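PDB 6G9C: immunomodulatory active chitinase from Trichuris suis, which probably hydrolyses chitin as a secreted family 18 glycosidase and has immunomodulatory properties in inflammatory lung disease. Local coordinates for residues Ala207-Leu212 with Gly262-Gln267. Sequence-based numbering, arbitrary orientation.
Sequences ALAKVL and GMPKKQ
The carbonyl O of G262, just after helix 251-261, lies 4.2 Å from A209 CB. The positive phi of G262, 120°, and two bonds back into the last turn identify a Schellman motif, which ends that helix and sends the chain past helix 205-211. M263 makes the closest CA pairing, its CA 5.6 Å from A209 CA. M263 CG stands anti to the backbone N (chi1 -178°), and bends at chi2 and chi3 lay the thioether against A209: M263 SD meets A209 CB at 3.5 Å, while M263 CE lies 3.8 Å from A209 CA. The M263 side chain also touches W258 of the preceding helix. P264 adds its ring carbon CD, 3.8 Å from the same A209 CB. Both segments belong to the TIM barrel of a family 18 glycosidase and precede the adjacent parallel strands 214-218 and 268-281; Q267 forms backbone bonds with V215. The 3-10 turn, marked by Q267 N bonding P264 O, delivers the Q267 side chain, extended beyond CG, toward A209 and L212. There Q267 NE2 donates to A209 O at 3.0 Å, straight at 178°, on a carbonyl lone pair and within the amide plane. L212 O is 2.9 Å from Q267 NE2. A water donates to Q267 OE1 at 2.6 Å and weakly to A209 O, so both ends of the amide are engaged and its rotation is probably fixed.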
ATOM      1  N   ALA A 207      19.081  -6.210 -28.475  1.00 47.94           N
ATOM      2  CA  ALA A 207      19.017  -7.188 -27.395  1.00 47.63           C
ATOM      3  C   ALA A 207      18.378  -6.588 -26.150  1.00 41.35           C
ATOM      4  O   ALA A 207      17.584  -7.251 -25.468  1.00 37.81           O
ATOM      5  CB  ALA A 207      20.412  -7.720 -27.084  1.00 42.34           C
ATOM      6  N   LEU A 208      18.709  -5.333 -25.838  1.00 34.63           N
ATOM      7  CA  LEU A 208      18.136  -4.681 -24.663  1.00 38.32           C
ATOM      8  C   LEU A 208      16.634  -4.464 -24.803  1.00 37.87           C
ATOM      9  O   LEU A 208      15.912  -4.508 -23.800  1.00 35.92           O
ATOM     10  CB  LEU A 208      18.829  -3.345 -24.411  1.00 36.69           C
ATOM     11  CG  LEU A 208      20.266  -3.432 -23.908  1.00 40.72           C
ATOM     12  CD1 LEU A 208      20.891  -2.042 -23.983  1.00 36.88           C
ATOM     13  CD2 LEU A 208      20.318  -4.002 -22.493  1.00 34.15           C
ATOM     14  N   ALA A 209      16.149  -4.228 -26.027  1.00 35.24           N
ATOM     15  CA  ALA A 209      14.712  -4.053 -26.228  1.00 39.22           C
ATOM     16  C   ALA A 209      13.932  -5.278 -25.766  1.00 38.54           C
ATOM     17  O   ALA A 209      12.781  -5.161 -25.333  1.00 39.56           O
ATOM     18  CB  ALA A 209      14.412  -3.782 -27.702  1.00 41.18           C
ATOM     19  N   LYS A 210      14.545  -6.454 -25.848  1.00 44.16           N
ATOM     20  CA  LYS A 210      13.856  -7.681 -25.488  1.00 42.26           C
ATOM     21  C   LYS A 210      13.707  -7.841 -23.982  1.00 38.66           C
ATOM     22  O   LYS A 210      12.809  -8.565 -23.542  1.00 42.22           O
ATOM     23  CB  LYS A 210      14.595  -8.882 -26.092  1.00 38.23           C
ATOM     24  CG  LYS A 210      14.645  -8.877 -27.624  1.00 38.75           C
ATOM     25  CD  LYS A 210      15.224 -10.165 -28.195  1.00 46.38           C
ATOM     26  CE  LYS A 210      15.407 -10.051 -29.710  1.00 54.05           C
ATOM     27  NZ  LYS A 210      15.271 -11.366 -30.410  1.00 64.79           N
ATOM     28  N   VAL A 211      14.540  -7.177 -23.180  1.00 32.76           N
ATOM     29  CA  VAL A 211      14.531  -7.405 -21.739  1.00 31.99           C
ATOM     30  C   VAL A 211      14.108  -6.192 -20.921  1.00 37.12           C
ATOM     31  O   VAL A 211      13.656  -6.375 -19.779  1.00 33.73           O
ATOM     32  CB  VAL A 211      15.895  -7.933 -21.239  1.00 32.96           C
ATOM     33  CG1 VAL A 211      16.236  -9.271 -21.918  1.00 38.64           C
ATOM     34  CG2 VAL A 211      16.984  -6.919 -21.471  1.00 35.62           C
ATOM     35  N   LEU A 212      14.242  -4.964 -21.420  1.00 32.99           N
ATOM     36  CA  LEU A 212      13.775  -3.795 -20.687  1.00 31.77           C
ATOM     37  C   LEU A 212      12.325  -3.497 -21.040  1.00 28.93           C
ATOM     38  O   LEU A 212      11.933  -3.545 -22.210  1.00 34.19           O
ATOM     39  CB  LEU A 212      14.639  -2.571 -20.999  1.00 30.10           C
ATOM     40  CG  LEU A 212      16.101  -2.678 -20.562  1.00 34.55           C
ATOM     41  CD1 LEU A 212      16.991  -1.678 -21.313  1.00 31.12           C
ATOM     42  CD2 LEU A 212      16.210  -2.511 -19.050  1.00 34.33           C
ATOM     43  N   GLY A 262      17.094   0.030 -33.298  1.00 50.45           N
ATOM     44  CA  GLY A 262      16.322  -1.180 -33.095  1.00 41.97           C
ATOM     45  C   GLY A 262      15.434  -1.199 -31.869  1.00 44.71           C
ATOM     46  O   GLY A 262      14.875  -2.247 -31.539  1.00 42.00           O
ATOM     47  N   MET A 263      15.281  -0.059 -31.191  1.00 45.48           N
ATOM     48  CA  MET A 263      14.383   0.024 -30.046  1.00 37.80           C
ATOM     49  C   MET A 263      13.001   0.450 -30.520  1.00 41.41           C
ATOM     50  O   MET A 263      12.863   1.549 -31.077  1.00 42.29           O
ATOM     51  CB  MET A 263      14.909   1.003 -29.008  1.00 36.11           C
ATOM     52  CG  MET A 263      14.045   1.115 -27.743  1.00 38.07           C
ATOM     53  SD  MET A 263      14.034  -0.403 -26.758  1.00 37.73           S
ATOM     54  CE  MET A 263      15.723  -0.433 -26.155  1.00 34.87           C
ATOM     55  N   PRO A 264      11.970  -0.379 -30.347  1.00 45.35           N
ATOM     56  CA  PRO A 264      10.624   0.011 -30.791  1.00 45.45           C
ATOM     57  C   PRO A 264      10.173   1.325 -30.153  1.00 40.82           C
ATOM     58  O   PRO A 264      10.441   1.600 -28.978  1.00 38.48           O
ATOM     59  CB  PRO A 264       9.751  -1.170 -30.350  1.00 44.05           C
ATOM     60  CG  PRO A 264      10.713  -2.351 -30.271  1.00 39.68           C
ATOM     61  CD  PRO A 264      12.015  -1.751 -29.809  1.00 41.23           C
ATOM     62  N   LYS A 265       9.493   2.149 -30.958  1.00 41.58           N
ATOM     63  CA  LYS A 265       9.142   3.505 -30.533  1.00 37.71           C
ATOM     64  C   LYS A 265       8.317   3.512 -29.250  1.00 35.46           C
ATOM     65  O   LYS A 265       8.427   4.448 -28.447  1.00 36.02           O
ATOM     66  CB  LYS A 265       8.362   4.215 -31.641  1.00 42.50           C
ATOM     67  CG  LYS A 265       9.186   4.795 -32.780  1.00 49.07           C
ATOM     68  CD  LYS A 265       8.288   5.683 -33.642  1.00 56.11           C
ATOM     69  CE  LYS A 265       9.004   6.240 -34.854  1.00 68.08           C
ATOM     70  NZ  LYS A 265       9.810   7.443 -34.522  1.00 71.44           N
ATOM     71  N   LYS A 266       7.480   2.492 -29.040  1.00 41.77           N
ATOM     72  CA  LYS A 266       6.644   2.482 -27.845  1.00 40.66           C
ATOM     73  C   LYS A 266       7.436   2.173 -26.584  1.00 39.67           C
ATOM     74  O   LYS A 266       6.894   2.322 -25.478  1.00 35.15           O
ATOM     75  CB  LYS A 266       5.489   1.489 -28.013  1.00 42.32           C
ATOM     76  CG  LYS A 266       4.490   1.888 -29.110  1.00 57.32           C
ATOM     77  CD  LYS A 266       4.133   3.387 -29.073  1.00 61.88           C
ATOM     78  CE  LYS A 266       3.107   3.714 -27.989  1.00 69.37           C
ATOM     79  NZ  LYS A 266       2.586   5.112 -28.090  1.00 71.49           N
ATOM     80  N   GLN A 267       8.702   1.782 -26.725  1.00 33.27           N
ATOM     81  CA  GLN A 267       9.610   1.601 -25.602  1.00 31.72           C
ATOM     82  C   GLN A 267      10.531   2.797 -25.378  1.00 33.30           C
ATOM     83  O   GLN A 267      11.316   2.788 -24.425  1.00 33.97           O
ATOM     84  CB  GLN A 267      10.446   0.325 -25.809  1.00 30.59           C
ATOM     85  CG  GLN A 267       9.645  -0.954 -25.545  1.00 30.05           C
ATOM     86  CD  GLN A 267      10.424  -2.223 -25.869  1.00 36.91           C
ATOM     87  OE1 GLN A 267      10.342  -2.752 -26.977  1.00 41.58           O
ATOM     88  NE2 GLN A 267      11.173  -2.723 -24.892  1.00 38.95           N
TER
HETATM   89  O   HOH W   1      10.669  -5.182 -27.880  1.00 44.78           O